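Local atomic coordinates of CDP-glucose 4,6-dehydratase (Salmonella enterica subsp. enterica serovar Typhi, PDB entry 1WVG), a protein that catalyses the NAD(+)-dependent dehydration of CDP-D-glucose to CDP-4-dehydro-6-deoxy-D-glucose, an early step in making CDP-3,6-dideoxy-D-mannose for the lipopolysaccharide O-antigen. Residues G22-L27 and P47-I52; L29-A34 and C345-I350; T117-G122 and N173-P178. All coordinates share one frame; numbering follows the deposited sequence.

Interaction 1: residues G22-L27 and P47-I52; sequences GSWLSL and PSLFEI
One face of the Trp24 indole carries the CD2 methyl of Leu49, which sits over the five-membered ring in a CH-pi contact, 3.4 Å from the centroid of that ring and 19° off its normal. The methyl lies toward the rim, so its nearest neighbours are CD1 and NE1, and the two side chains cross at about a right angle. At the edge of the indole, NE1 donates to the backbone oxygen of Gly199, a bond that helps fix the rotation of the ring beneath the methyl. The Phe50 ring is met differently: Ser23 OG stands at its edge, in its plane, and comes 3.5 Å from Phe50 CB, while the ring of His17 meets Phe50 with the planes nearly perpendicular. Leu49 reaches the helix because its CG is anti to the backbone N (chi1 179°), which carries CD2 across to both Trp24 and Ser23; Ser23 CB lies 3.6 Å from Leu49 CD2. Although Ser23 OG is 3.4 Å from Phe50 N, the angle is too poor for a hydrogen bond, and the hydroxyl is instead bonded to the backbone oxygen of Gly19, just before the helix. The backbones come close here, Ser23 CA lying 5.4 Å from Phe50 CA, with a small side chain at the nearest point. Every touching residue is buried, and the side chain of Ser23 is about 7 Å from the bound adenosine-5-diphosphoribose. The short helix 49-52 thus packs on helix 20-31, the first helix of the Rossmann fold, which follows strand 11-15 beside the dinucleotide site.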
ATOM      1  N   GLY A  22      -3.807 -34.921  -4.186  1.00 16.60           N
ATOM      2  CA  GLY A  22      -4.021 -35.855  -3.088  1.00 18.90           C
ATOM      3  C   GLY A  22      -3.366 -37.192  -3.274  1.00 24.51           C
ATOM      4  O   GLY A  22      -2.717 -37.742  -2.365  1.00 24.00           O
ATOM      5  N   SER A  23      -3.569 -37.711  -4.487  1.00 20.77           N
ATOM      6  CA  SER A  23      -3.035 -39.010  -4.835  1.00 18.43           C
ATOM      7  C   SER A  23      -1.543 -39.012  -4.809  1.00 22.17           C
ATOM      8  O   SER A  23      -0.900 -39.933  -4.311  1.00 27.60           O
ATOM      9  CB  SER A  23      -3.484 -39.410  -6.222  1.00 27.36           C
ATOM     10  OG  SER A  23      -4.844 -39.732  -6.146  1.00 32.81           O
ATOM     11  N   TRP A  24      -0.976 -37.964  -5.370  1.00 21.99           N
ATOM     12  CA  TRP A  24       0.478 -37.894  -5.388  1.00 25.40           C
ATOM     13  C   TRP A  24       1.007 -37.737  -3.968  1.00 26.18           C
ATOM     14  O   TRP A  24       2.017 -38.340  -3.556  1.00 21.06           O
ATOM     15  CB  TRP A  24       0.961 -36.755  -6.288  1.00 23.50           C
ATOM     16  CG  TRP A  24       1.021 -37.042  -7.764  1.00 20.23           C
ATOM     17  CD1 TRP A  24       0.152 -36.589  -8.701  1.00 23.74           C
ATOM     18  CD2 TRP A  24       2.029 -37.762  -8.473  1.00 19.39           C
ATOM     19  NE1 TRP A  24       0.535 -36.992  -9.968  1.00 26.93           N
ATOM     20  CE2 TRP A  24       1.704 -37.702  -9.861  1.00 25.17           C
ATOM     21  CE3 TRP A  24       3.144 -38.485  -8.078  1.00 20.59           C
ATOM     22  CZ2 TRP A  24       2.496 -38.325 -10.851  1.00 25.14           C
ATOM     23  CZ3 TRP A  24       3.932 -39.085  -9.054  1.00 26.03           C
ATOM     24  CH2 TRP A  24       3.629 -39.006 -10.424  1.00 22.71           C
ATOM     25  N   LEU A  25       0.280 -36.928  -3.217  1.00 19.46           N
ATOM     26  CA  LEU A  25       0.699 -36.737  -1.840  1.00 28.15           C
ATOM     27  C   LEU A  25       0.562 -38.021  -1.039  1.00 29.51           C
ATOM     28  O   LEU A  25       1.477 -38.460  -0.325  1.00 27.85           O
ATOM     29  CB  LEU A  25      -0.096 -35.602  -1.131  1.00 27.63           C
ATOM     30  CG  LEU A  25       0.404 -35.346   0.295  1.00 27.65           C
ATOM     31  CD1 LEU A  25       1.883 -34.976   0.293  1.00 18.22           C
ATOM     32  CD2 LEU A  25      -0.423 -34.259   0.969  1.00 25.07           C
ATOM     33  N   SER A  26      -0.614 -38.616  -1.133  1.00 17.60           N
ATOM     34  CA  SER A  26      -0.806 -39.848  -0.361  1.00 23.13           C
ATOM     35  C   SER A  26       0.223 -40.931  -0.694  1.00 22.93           C
ATOM     36  O   SER A  26       0.799 -41.633   0.154  1.00 25.07           O
ATOM     37  CB  SER A  26      -2.227 -40.347  -0.533  1.00 35.80           C
ATOM     38  OG  SER A  26      -3.122 -39.304  -0.210  1.00 25.44           O
ATOM     39  N   LEU A  27       0.464 -41.056  -1.980  1.00 20.95           N
ATOM     40  CA  LEU A  27       1.438 -41.986  -2.429  1.00 19.20           C
ATOM     41  C   LEU A  27       2.803 -41.685  -1.809  1.00 27.81           C
ATOM     42  O   LEU A  27       3.461 -42.545  -1.200  1.00 22.27           O
ATOM     43  CB  LEU A  27       1.528 -41.843  -3.924  1.00 19.88           C
ATOM     44  CG  LEU A  27       2.437 -42.904  -4.487  1.00 28.19           C
ATOM     45  CD1 LEU A  27       1.929 -44.259  -4.021  1.00 30.61           C
ATOM     46  CD2 LEU A  27       2.339 -42.848  -6.010  1.00 43.13           C
ATOM     47  N   PRO A  47     -10.231 -41.289 -16.418  1.00 21.60           N
ATOM     48  CA  PRO A  47      -9.499 -42.015 -15.377  1.00 23.47           C
ATOM     49  C   PRO A  47      -9.078 -41.126 -14.183  1.00 32.19           C
ATOM     50  O   PRO A  47      -9.340 -39.918 -14.147  1.00 36.44           O
ATOM     51  CB  PRO A  47      -8.197 -42.481 -16.051  1.00 22.71           C
ATOM     52  CG  PRO A  47      -8.154 -41.844 -17.443  1.00 24.48           C
ATOM     53  CD  PRO A  47      -9.504 -41.191 -17.708  1.00 22.13           C
ATOM     54  N   SER A  48      -8.411 -41.745 -13.219  1.00 24.91           N
ATOM     55  CA  SER A  48      -7.947 -41.062 -12.040  1.00 27.64           C
ATOM     56  C   SER A  48      -6.722 -41.786 -11.543  1.00 28.34           C
ATOM     57  O   SER A  48      -6.606 -43.003 -11.558  1.00 24.20           O
ATOM     58  CB  SER A  48      -8.981 -41.005 -10.933  1.00 27.53           C
ATOM     59  OG  SER A  48      -8.710 -42.100 -10.080  1.00 31.21           O
ATOM     60  N   LEU A  49      -5.768 -41.003 -11.101  1.00 28.49           N
ATOM     61  CA  LEU A  49      -4.523 -41.532 -10.587  1.00 30.26           C
ATOM     62  C   LEU A  49      -4.785 -42.410  -9.361  1.00 31.20           C
ATOM     63  O   LEU A  49      -4.154 -43.444  -9.116  1.00 29.08           O
ATOM     64  CB  LEU A  49      -3.550 -40.337 -10.288  1.00 29.28           C
ATOM     65  CG  LEU A  49      -2.185 -40.722  -9.713  1.00 25.34           C
ATOM     66  CD1 LEU A  49      -1.311 -41.405 -10.767  1.00 24.54           C
ATOM     67  CD2 LEU A  49      -1.500 -39.456  -9.202  1.00 30.59           C
ATOM     68  N   PHE A  50      -5.742 -41.956  -8.574  1.00 22.77           N
ATOM     69  CA  PHE A  50      -6.073 -42.700  -7.398  1.00 28.40           C
ATOM     70  C   PHE A  50      -6.355 -44.145  -7.785  1.00 32.66           C
ATOM     71  O   PHE A  50      -5.771 -45.117  -7.280  1.00 30.60           O
ATOM     72  CB  PHE A  50      -7.331 -42.104  -6.734  1.00 28.82           C
ATOM     73  CG  PHE A  50      -7.564 -42.702  -5.353  1.00 36.32           C
ATOM     74  CD1 PHE A  50      -6.769 -42.344  -4.253  1.00 41.25           C
ATOM     75  CD2 PHE A  50      -8.577 -43.648  -5.159  1.00 39.07           C
ATOM     76  CE1 PHE A  50      -6.970 -42.899  -2.986  1.00 41.46           C
ATOM     77  CE2 PHE A  50      -8.781 -44.229  -3.903  1.00 46.30           C
ATOM     78  CZ  PHE A  50      -7.979 -43.853  -2.818  1.00 44.70           C
ATOM     79  N   GLU A  51      -7.302 -44.246  -8.699  1.00 29.61           N
ATOM     80  CA  GLU A  51      -7.680 -45.552  -9.149  1.00 30.76           C
ATOM     81  C   GLU A  51      -6.515 -46.233  -9.815  1.00 43.45           C
ATOM     82  O   GLU A  51      -6.201 -47.385  -9.526  1.00 47.95           O
ATOM     83  CB  GLU A  51      -8.887 -45.497 -10.089  1.00 35.69           C
ATOM     84  CG  GLU A  51     -10.047 -44.618  -9.575  1.00 88.91           C
ATOM     85  CD  GLU A  51     -10.978 -45.300  -8.593  1.00100.00           C
ATOM     86  OE1 GLU A  51     -10.570 -45.919  -7.608  1.00100.00           O
ATOM     87  OE2 GLU A  51     -12.257 -45.145  -8.900  1.00100.00           O
ATOM     88  N   ILE A  52      -5.877 -45.502 -10.725  1.00 38.08           N
ATOM     89  CA  ILE A  52      -4.752 -46.049 -11.478  1.00 37.14           C
ATOM     90  C   ILE A  52      -3.661 -46.645 -10.603  1.00 36.03           C
ATOM     91  O   ILE A  52      -3.060 -47.654 -10.951  1.00 41.04           O
ATOM     92  CB  ILE A  52      -4.132 -45.062 -12.489  1.00 42.75           C
ATOM     93  CG1 ILE A  52      -5.057 -44.676 -13.643  1.00 43.53           C
ATOM     94  CG2 ILE A  52      -2.842 -45.604 -13.075  1.00 37.54           C
ATOM     95  CD1 ILE A  52      -6.409 -45.358 -13.551  1.00 76.09           C
TER

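Interaction 2: residues L29-A34 and C345-I350; sequences LTEMGA and CSKREI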
ATOM      1  N   LEU A  29       3.625 -39.899   0.772  1.00 22.57           N
ATOM      2  CA  LEU A  29       3.497 -40.082   2.207  1.00 24.85           C
ATOM      3  C   LEU A  29       3.516 -41.562   2.650  1.00 37.03           C
ATOM      4  O   LEU A  29       4.265 -41.971   3.558  1.00 23.84           O
ATOM      5  CB  LEU A  29       2.262 -39.321   2.755  1.00 22.39           C
ATOM      6  CG  LEU A  29       2.478 -37.819   3.037  1.00 28.89           C
ATOM      7  CD1 LEU A  29       1.296 -37.182   3.792  1.00 25.03           C
ATOM      8  CD2 LEU A  29       3.789 -37.568   3.798  1.00 26.96           C
ATOM      9  N   THR A  30       2.679 -42.397   2.014  1.00 28.60           N
ATOM     10  CA  THR A  30       2.680 -43.792   2.446  1.00 21.22           C
ATOM     11  C   THR A  30       4.015 -44.417   2.148  1.00 24.42           C
ATOM     12  O   THR A  30       4.571 -45.227   2.893  1.00 27.31           O
ATOM     13  CB  THR A  30       1.558 -44.615   1.842  1.00 29.87           C
ATOM     14  OG1 THR A  30       1.805 -44.632   0.476  1.00 37.08           O
ATOM     15  CG2 THR A  30       0.225 -43.940   2.076  1.00 17.93           C
ATOM     16  N   GLU A  31       4.557 -44.003   1.023  1.00 30.65           N
ATOM     17  CA  GLU A  31       5.856 -44.499   0.645  1.00 33.10           C
ATOM     18  C   GLU A  31       6.896 -44.161   1.691  1.00 38.05           C
ATOM     19  O   GLU A  31       7.902 -44.861   1.780  1.00 32.92           O
ATOM     20  CB  GLU A  31       6.294 -43.963  -0.717  1.00 36.31           C
ATOM     21  CG  GLU A  31       7.625 -44.555  -1.217  1.00 92.66           C
ATOM     22  CD  GLU A  31       8.101 -43.884  -2.482  1.00100.00           C
ATOM     23  OE1 GLU A  31       7.907 -44.343  -3.599  1.00 90.42           O
ATOM     24  OE2 GLU A  31       8.747 -42.748  -2.252  1.00100.00           O
ATOM     25  N   MET A  32       6.649 -43.100   2.477  1.00 31.46           N
ATOM     26  CA  MET A  32       7.619 -42.715   3.495  1.00 32.08           C
ATOM     27  C   MET A  32       7.395 -43.380   4.833  1.00 37.73           C
ATOM     28  O   MET A  32       8.100 -43.115   5.807  1.00 40.57           O
ATOM     29  CB  MET A  32       7.824 -41.198   3.612  1.00 31.95           C
ATOM     30  CG  MET A  32       8.627 -40.663   2.440  1.00 34.96           C
ATOM     31  SD  MET A  32       9.011 -38.904   2.602  1.00 37.76           S
ATOM     32  CE  MET A  32       7.355 -38.210   2.779  1.00 23.18           C
ATOM     33  N   GLY A  33       6.400 -44.261   4.876  1.00 33.90           N
ATOM     34  CA  GLY A  33       6.140 -44.977   6.099  1.00 32.19           C
ATOM     35  C   GLY A  33       4.990 -44.419   6.886  1.00 34.85           C
ATOM     36  O   GLY A  33       4.596 -45.005   7.905  1.00 26.69           O
ATOM     37  N   ALA A  34       4.426 -43.307   6.403  1.00 30.58           N
ATOM     38  CA  ALA A  34       3.295 -42.698   7.106  1.00 30.30           C
ATOM     39  C   ALA A  34       1.978 -43.477   7.056  1.00 35.05           C
ATOM     40  O   ALA A  34       1.681 -44.222   6.094  1.00 33.72           O
ATOM     41  CB  ALA A  34       3.060 -41.291   6.556  1.00 30.60           C
ATOM     42  N   CYS A 345       5.852 -46.417 -12.216  1.00 37.27           N
ATOM     43  CA  CYS A 345       6.380 -45.193 -12.826  1.00 36.48           C
ATOM     44  C   CYS A 345       6.296 -44.025 -11.842  1.00 38.92           C
ATOM     45  O   CYS A 345       7.252 -43.277 -11.665  1.00 33.58           O
ATOM     46  CB  CYS A 345       5.535 -44.822 -14.053  1.00 40.45           C
ATOM     47  SG  CYS A 345       5.809 -46.043 -15.360  1.00 55.35           S
ATOM     48  N   SER A 346       5.104 -43.890 -11.233  1.00 26.90           N
ATOM     49  CA  SER A 346       4.809 -42.864 -10.266  1.00 23.32           C
ATOM     50  C   SER A 346       5.801 -42.989  -9.132  1.00 32.03           C
ATOM     51  O   SER A 346       6.445 -42.021  -8.756  1.00 33.50           O
ATOM     52  CB  SER A 346       3.345 -42.847  -9.834  1.00 21.88           C
ATOM     53  OG  SER A 346       2.521 -42.666 -10.997  1.00 26.75           O
ATOM     54  N   LYS A 347       6.004 -44.186  -8.594  1.00 26.79           N
ATOM     55  CA  LYS A 347       7.002 -44.320  -7.530  1.00 27.60           C
ATOM     56  C   LYS A 347       8.357 -43.853  -8.000  1.00 26.00           C
ATOM     57  O   LYS A 347       9.157 -43.259  -7.261  1.00 30.69           O
ATOM     58  CB  LYS A 347       7.122 -45.747  -6.992  1.00 39.72           C
ATOM     59  CG  LYS A 347       5.909 -46.221  -6.185  1.00 59.47           C
ATOM     60  CD  LYS A 347       6.242 -47.273  -5.127  1.00 77.55           C
ATOM     61  CE  LYS A 347       5.208 -48.388  -5.010  1.00100.00           C
ATOM     62  NZ  LYS A 347       5.296 -49.167  -3.754  1.00 74.73           N
ATOM     63  N   ARG A 348       8.638 -44.125  -9.263  1.00 25.65           N
ATOM     64  CA  ARG A 348       9.907 -43.694  -9.786  1.00 24.26           C
ATOM     65  C   ARG A 348      10.066 -42.164  -9.825  1.00 26.79           C
ATOM     66  O   ARG A 348      11.131 -41.586  -9.570  1.00 20.75           O
ATOM     67  CB  ARG A 348      10.181 -44.316 -11.146  1.00 27.34           C
ATOM     68  CG  ARG A 348      11.675 -44.586 -11.321  1.00 67.07           C
ATOM     69  CD  ARG A 348      12.119 -45.025 -12.711  1.00100.00           C
ATOM     70  NE  ARG A 348      13.428 -44.473 -13.047  1.00100.00           N
ATOM     71  CZ  ARG A 348      13.876 -44.217 -14.277  1.00100.00           C
ATOM     72  NH1 ARG A 348      13.158 -44.469 -15.396  1.00100.00           N
ATOM     73  NH2 ARG A 348      15.099 -43.700 -14.404  1.00100.00           N
ATOM     74  N   GLU A 349       9.001 -41.474 -10.197  1.00 23.62           N
ATOM     75  CA  GLU A 349       9.137 -40.015 -10.246  1.00 26.22           C
ATOM     76  C   GLU A 349       9.448 -39.389  -8.911  1.00 29.82           C
ATOM     77  O   GLU A 349      10.301 -38.498  -8.861  1.00 33.01           O
ATOM     78  CB  GLU A 349       7.999 -39.273 -10.929  1.00 23.45           C
ATOM     79  CG  GLU A 349       8.036 -39.568 -12.424  1.00 47.01           C
ATOM     80  CD  GLU A 349       7.996 -38.314 -13.207  1.00 75.09           C
ATOM     81  OE1 GLU A 349       7.098 -37.489 -13.069  1.00 40.87           O
ATOM     82  OE2 GLU A 349       9.029 -38.217 -14.012  1.00 64.58           O
ATOM     83  N   ILE A 350       8.747 -39.874  -7.857  1.00 29.10           N
ATOM     84  CA  ILE A 350       8.920 -39.428  -6.467  1.00 27.12           C
ATOM     85  C   ILE A 350      10.389 -39.671  -6.083  1.00 35.91           C
ATOM     86  O   ILE A 350      11.105 -38.810  -5.579  1.00 29.38           O
ATOM     87  CB  ILE A 350       7.919 -40.128  -5.525  1.00 28.33           C
ATOM     88  CG1 ILE A 350       6.459 -39.817  -5.836  1.00 22.53           C
ATOM     89  CG2 ILE A 350       8.205 -39.890  -4.047  1.00 25.61           C
ATOM     90  CD1 ILE A 350       5.483 -40.283  -4.743  1.00 23.14           C
TER
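Lys347 and Ile350, one helical turn apart, receive the carboxylate of Glu31, where the C-terminal helix 342-355 packs against the end of the first helix of the Rossmann fold. Along 345-350, Lys347 comes first. It presents its aliphatic stem, with CB, CG and CD all near Glu31 OE1 and CD the closest at 3.7 Å. The two chains meet at a slant, and the lysine chain bends at chi3 (-140°), leaving NZ 5.5 Å from Glu31 OE1. The opposite charges are therefore not in contact, and any attraction between them probably acts only at a distance. A second positive charge lies near the other carboxylate oxygen, OE2, which forms a long, weak ion pair with Lys4.

Ile350 follows, its side chain running counter to that of Glu31. It is buried, and also touches Leu27 and Trp28 of helix 20-31, so its apolar side chain joins the two helices beside the partly exposed Glu31 and Lys347. Glu31 spans the distance because its CG is anti to the backbone N (chi1 -175°) and the chain runs on extended, across a backbone separation of 8.3 Å between Glu31 CA and Lys347 CA. Just beyond Glu31 the helix closes in a Schellman motif, in which Gly33 takes a positive phi, Ala34 N bonds back to Leu29 O and Gly33 N to Thr30 O. Across the contact, the closest approach is that of Glu31 OE2 to Ile350 CG2, 3.4 Å.

Interaction 3: residues T117-G122 and N173-P178; sequences TVKQVG and NSFFNP
Val118 opens the contact by setting its CG1 methyl against the far end of the Phe176 ring, 4.1 Å from CZ, with the two side chains crossing at about a right angle. Lys119 comes next and meets both phenylalanines. Its CB lies 4.1 Å from Phe176 CZ, so CZ touches two adjacent residues of helix 100-121. From there the lysine turns along Phe175: with CG anti to the backbone N (chi1 176°) and a bend at chi3, CD passes over one face of that ring, nearest to CG at 4.1 Å. The ammonium group ends over the same face, NZ standing 4.7 Å from the ring centroid and 23° off the normal, a cation-pi geometry. The opposite face of Phe175 is covered by CB of Ser174, and Phe171 meets it edge-to-face. Beyond the contact, Phe175 also packs on Pro100 of the second subunit. Lys119 NZ forms a salt bridge with Glu116 one turn back. The chemistry is thus mixed: a hydrophobic inner part at Phe176, and a partly exposed rim where the lysine's charge is probably shared between a carboxylate and an aromatic face.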
ATOM      1  N   THR A 117     -13.167 -28.898  13.318  1.00 20.62           N
ATOM      2  CA  THR A 117     -12.954 -30.312  13.687  1.00 19.56           C
ATOM      3  C   THR A 117     -11.602 -30.522  14.370  1.00 25.07           C
ATOM      4  O   THR A 117     -11.445 -31.247  15.357  1.00 23.66           O
ATOM      5  CB  THR A 117     -13.068 -31.198  12.457  1.00 16.33           C
ATOM      6  N   VAL A 118     -10.596 -29.852  13.833  1.00 21.63           N
ATOM      7  CA  VAL A 118      -9.283 -29.949  14.399  1.00 24.01           C
ATOM      8  C   VAL A 118      -9.288 -29.394  15.812  1.00 30.46           C
ATOM      9  O   VAL A 118      -8.663 -29.940  16.718  1.00 26.52           O
ATOM     10  CB  VAL A 118      -8.288 -29.211  13.519  1.00 29.90           C
ATOM     11  CG1 VAL A 118      -6.943 -29.035  14.251  1.00 24.08           C
ATOM     12  CG2 VAL A 118      -8.077 -30.051  12.258  1.00 28.37           C
ATOM     13  N   LYS A 119     -10.030 -28.299  15.982  1.00 30.06           N
ATOM     14  CA  LYS A 119     -10.122 -27.667  17.292  1.00 32.25           C
ATOM     15  C   LYS A 119     -10.742 -28.608  18.314  1.00 34.87           C
ATOM     16  O   LYS A 119     -10.200 -28.867  19.383  1.00 40.77           O
ATOM     17  CB  LYS A 119     -10.898 -26.371  17.206  1.00 30.65           C
ATOM     18  CG  LYS A 119     -11.123 -25.685  18.556  1.00 37.76           C
ATOM     19  CD  LYS A 119     -12.178 -24.568  18.520  1.00 83.96           C
ATOM     20  CE  LYS A 119     -13.276 -24.656  19.582  1.00 93.82           C
ATOM     21  NZ  LYS A 119     -14.449 -23.801  19.293  1.00 97.58           N
ATOM     22  N   GLN A 120     -11.894 -29.141  17.981  1.00 28.03           N
ATOM     23  CA  GLN A 120     -12.564 -30.037  18.895  1.00 27.22           C
ATOM     24  C   GLN A 120     -11.790 -31.341  19.159  1.00 39.57           C
ATOM     25  O   GLN A 120     -11.723 -31.811  20.287  1.00 43.13           O
ATOM     26  CB  GLN A 120     -13.960 -30.348  18.378  1.00 22.83           C
ATOM     27  CG  GLN A 120     -14.792 -29.084  18.217  1.00 26.54           C
ATOM     28  CD  GLN A 120     -16.179 -29.442  17.701  1.00 49.74           C
ATOM     29  OE1 GLN A 120     -16.561 -30.617  17.587  1.00 41.73           O
ATOM     30  NE2 GLN A 120     -16.947 -28.426  17.376  1.00 37.36           N
ATOM     31  N   VAL A 121     -11.204 -31.955  18.140  1.00 32.38           N
ATOM     32  CA  VAL A 121     -10.482 -33.213  18.359  1.00 33.73           C
ATOM     33  C   VAL A 121      -9.219 -33.095  19.221  1.00 39.34           C
ATOM     34  O   VAL A 121      -8.959 -33.903  20.117  1.00 36.18           O
ATOM     35  CB  VAL A 121     -10.156 -33.946  17.050  1.00 34.80           C
ATOM     36  CG1 VAL A 121      -9.425 -35.268  17.325  1.00 25.49           C
ATOM     37  CG2 VAL A 121     -11.416 -34.192  16.230  1.00 35.70           C
ATOM     38  N   GLY A 122      -8.400 -32.106  18.943  1.00 30.32           N
ATOM     39  CA  GLY A 122      -7.185 -31.953  19.722  1.00 31.52           C
ATOM     40  C   GLY A 122      -6.066 -32.959  19.402  1.00 37.84           C
ATOM     41  O   GLY A 122      -6.261 -33.969  18.724  1.00 34.83           O
ATOM     42  N   ASN A 173      -5.722 -17.064  14.709  1.00 25.76           N
ATOM     43  CA  ASN A 173      -5.784 -15.966  15.672  1.00 20.15           C
ATOM     44  C   ASN A 173      -6.582 -16.275  16.918  1.00 21.99           C
ATOM     45  O   ASN A 173      -6.105 -16.112  18.052  1.00 30.93           O
ATOM     46  CB  ASN A 173      -6.283 -14.634  15.062  1.00 16.43           C
ATOM     47  CG  ASN A 173      -5.175 -13.844  14.392  1.00 63.23           C
ATOM     48  OD1 ASN A 173      -4.004 -13.912  14.820  1.00 61.87           O
ATOM     49  ND2 ASN A 173      -5.540 -13.097  13.345  1.00 44.51           N
ATOM     50  N   SER A 174      -7.785 -16.731  16.703  1.00 21.19           N
ATOM     51  CA  SER A 174      -8.707 -17.027  17.780  1.00 19.85           C
ATOM     52  C   SER A 174      -8.539 -18.326  18.532  1.00 31.25           C
ATOM     53  O   SER A 174      -8.900 -18.385  19.717  1.00 30.72           O
ATOM     54  CB  SER A 174     -10.105 -17.133  17.211  1.00 22.93           C
ATOM     55  OG  SER A 174     -10.369 -16.093  16.310  1.00 52.45           O
ATOM     56  N   PHE A 175      -8.092 -19.362  17.817  1.00 25.81           N
ATOM     57  CA  PHE A 175      -7.996 -20.661  18.439  1.00 23.69           C
ATOM     58  C   PHE A 175      -6.645 -21.355  18.493  1.00 27.27           C
ATOM     59  O   PHE A 175      -6.424 -22.183  19.369  1.00 30.28           O
ATOM     60  CB  PHE A 175      -9.043 -21.555  17.789  1.00 23.31           C
ATOM     61  CG  PHE A 175     -10.416 -20.934  17.672  1.00 26.82           C
ATOM     62  CD1 PHE A 175     -11.022 -20.782  16.424  1.00 32.82           C
ATOM     63  CD2 PHE A 175     -11.144 -20.538  18.798  1.00 29.04           C
ATOM     64  CE1 PHE A 175     -12.305 -20.244  16.284  1.00 24.82           C
ATOM     65  CE2 PHE A 175     -12.419 -19.982  18.673  1.00 28.68           C
ATOM     66  CZ  PHE A 175     -13.007 -19.827  17.415  1.00 28.92           C
ATOM     67  N   PHE A 176      -5.761 -21.071  17.554  1.00 23.29           N
ATOM     68  CA  PHE A 176      -4.437 -21.696  17.537  1.00 21.77           C
ATOM     69  C   PHE A 176      -3.401 -20.588  17.637  1.00 27.18           C
ATOM     70  O   PHE A 176      -2.424 -20.546  16.881  1.00 27.31           O
ATOM     71  CB  PHE A 176      -4.211 -22.491  16.209  1.00 21.50           C
ATOM     72  CG  PHE A 176      -5.373 -23.412  15.886  1.00 28.20           C
ATOM     73  CD1 PHE A 176      -6.080 -23.281  14.686  1.00 26.39           C
ATOM     74  CD2 PHE A 176      -5.782 -24.412  16.773  1.00 34.20           C
ATOM     75  CE1 PHE A 176      -7.174 -24.098  14.387  1.00 24.93           C
ATOM     76  CE2 PHE A 176      -6.867 -25.246  16.483  1.00 37.45           C
ATOM     77  CZ  PHE A 176      -7.566 -25.096  15.282  1.00 30.58           C
ATOM     78  N   ASN A 177      -3.639 -19.642  18.550  1.00 22.63           N
ATOM     79  CA  ASN A 177      -2.750 -18.508  18.626  1.00 20.62           C
ATOM     80  C   ASN A 177      -1.311 -18.827  19.008  1.00 37.22           C
ATOM     81  O   ASN A 177      -1.039 -19.420  20.034  1.00 39.51           O
ATOM     82  CB  ASN A 177      -3.356 -17.402  19.481  1.00 27.76           C
ATOM     83  CG  ASN A 177      -2.685 -16.086  19.220  1.00 37.74           C
ATOM     84  OD1 ASN A 177      -1.477 -15.898  19.420  1.00 35.16           O
ATOM     85  ND2 ASN A 177      -3.475 -15.172  18.710  1.00 26.39           N
ATOM     86  N   PRO A 178      -0.346 -18.414  18.198  1.00 44.25           N
ATOM     87  CA  PRO A 178       1.037 -18.699  18.565  1.00 46.44           C
ATOM     88  C   PRO A 178       1.353 -18.372  20.025  1.00 55.99           C
ATOM     89  O   PRO A 178       2.156 -19.059  20.649  1.00 60.27           O
ATOM     90  CB  PRO A 178       1.924 -17.947  17.564  1.00 49.89           C
ATOM     91  CG  PRO A 178       1.036 -17.710  16.340  1.00 55.80           C
ATOM     92  CD  PRO A 178      -0.423 -17.847  16.812  1.00 46.69           C
TER

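From the N terminus, helix 20-31 enters both interaction 1 and interaction 2. Interaction 1 closes first, a short loop through strand 35-40 that returns at helix 49-52. Interaction 2 starts at 29-34, within that loop, but waits for 345-350, so the two cross along the chain and tie the first Rossmann helix to both a nearby helix and the C-terminal one. Their centres are 11 Å apart and they touch, Trp24 and Leu27 packing on Ser346. Interaction 3 opens after interaction 1 has closed and lies wholly within the long span of interaction 2; it joins helices 100-121 and 156-175, its centre about 30 Å from that of interaction 1.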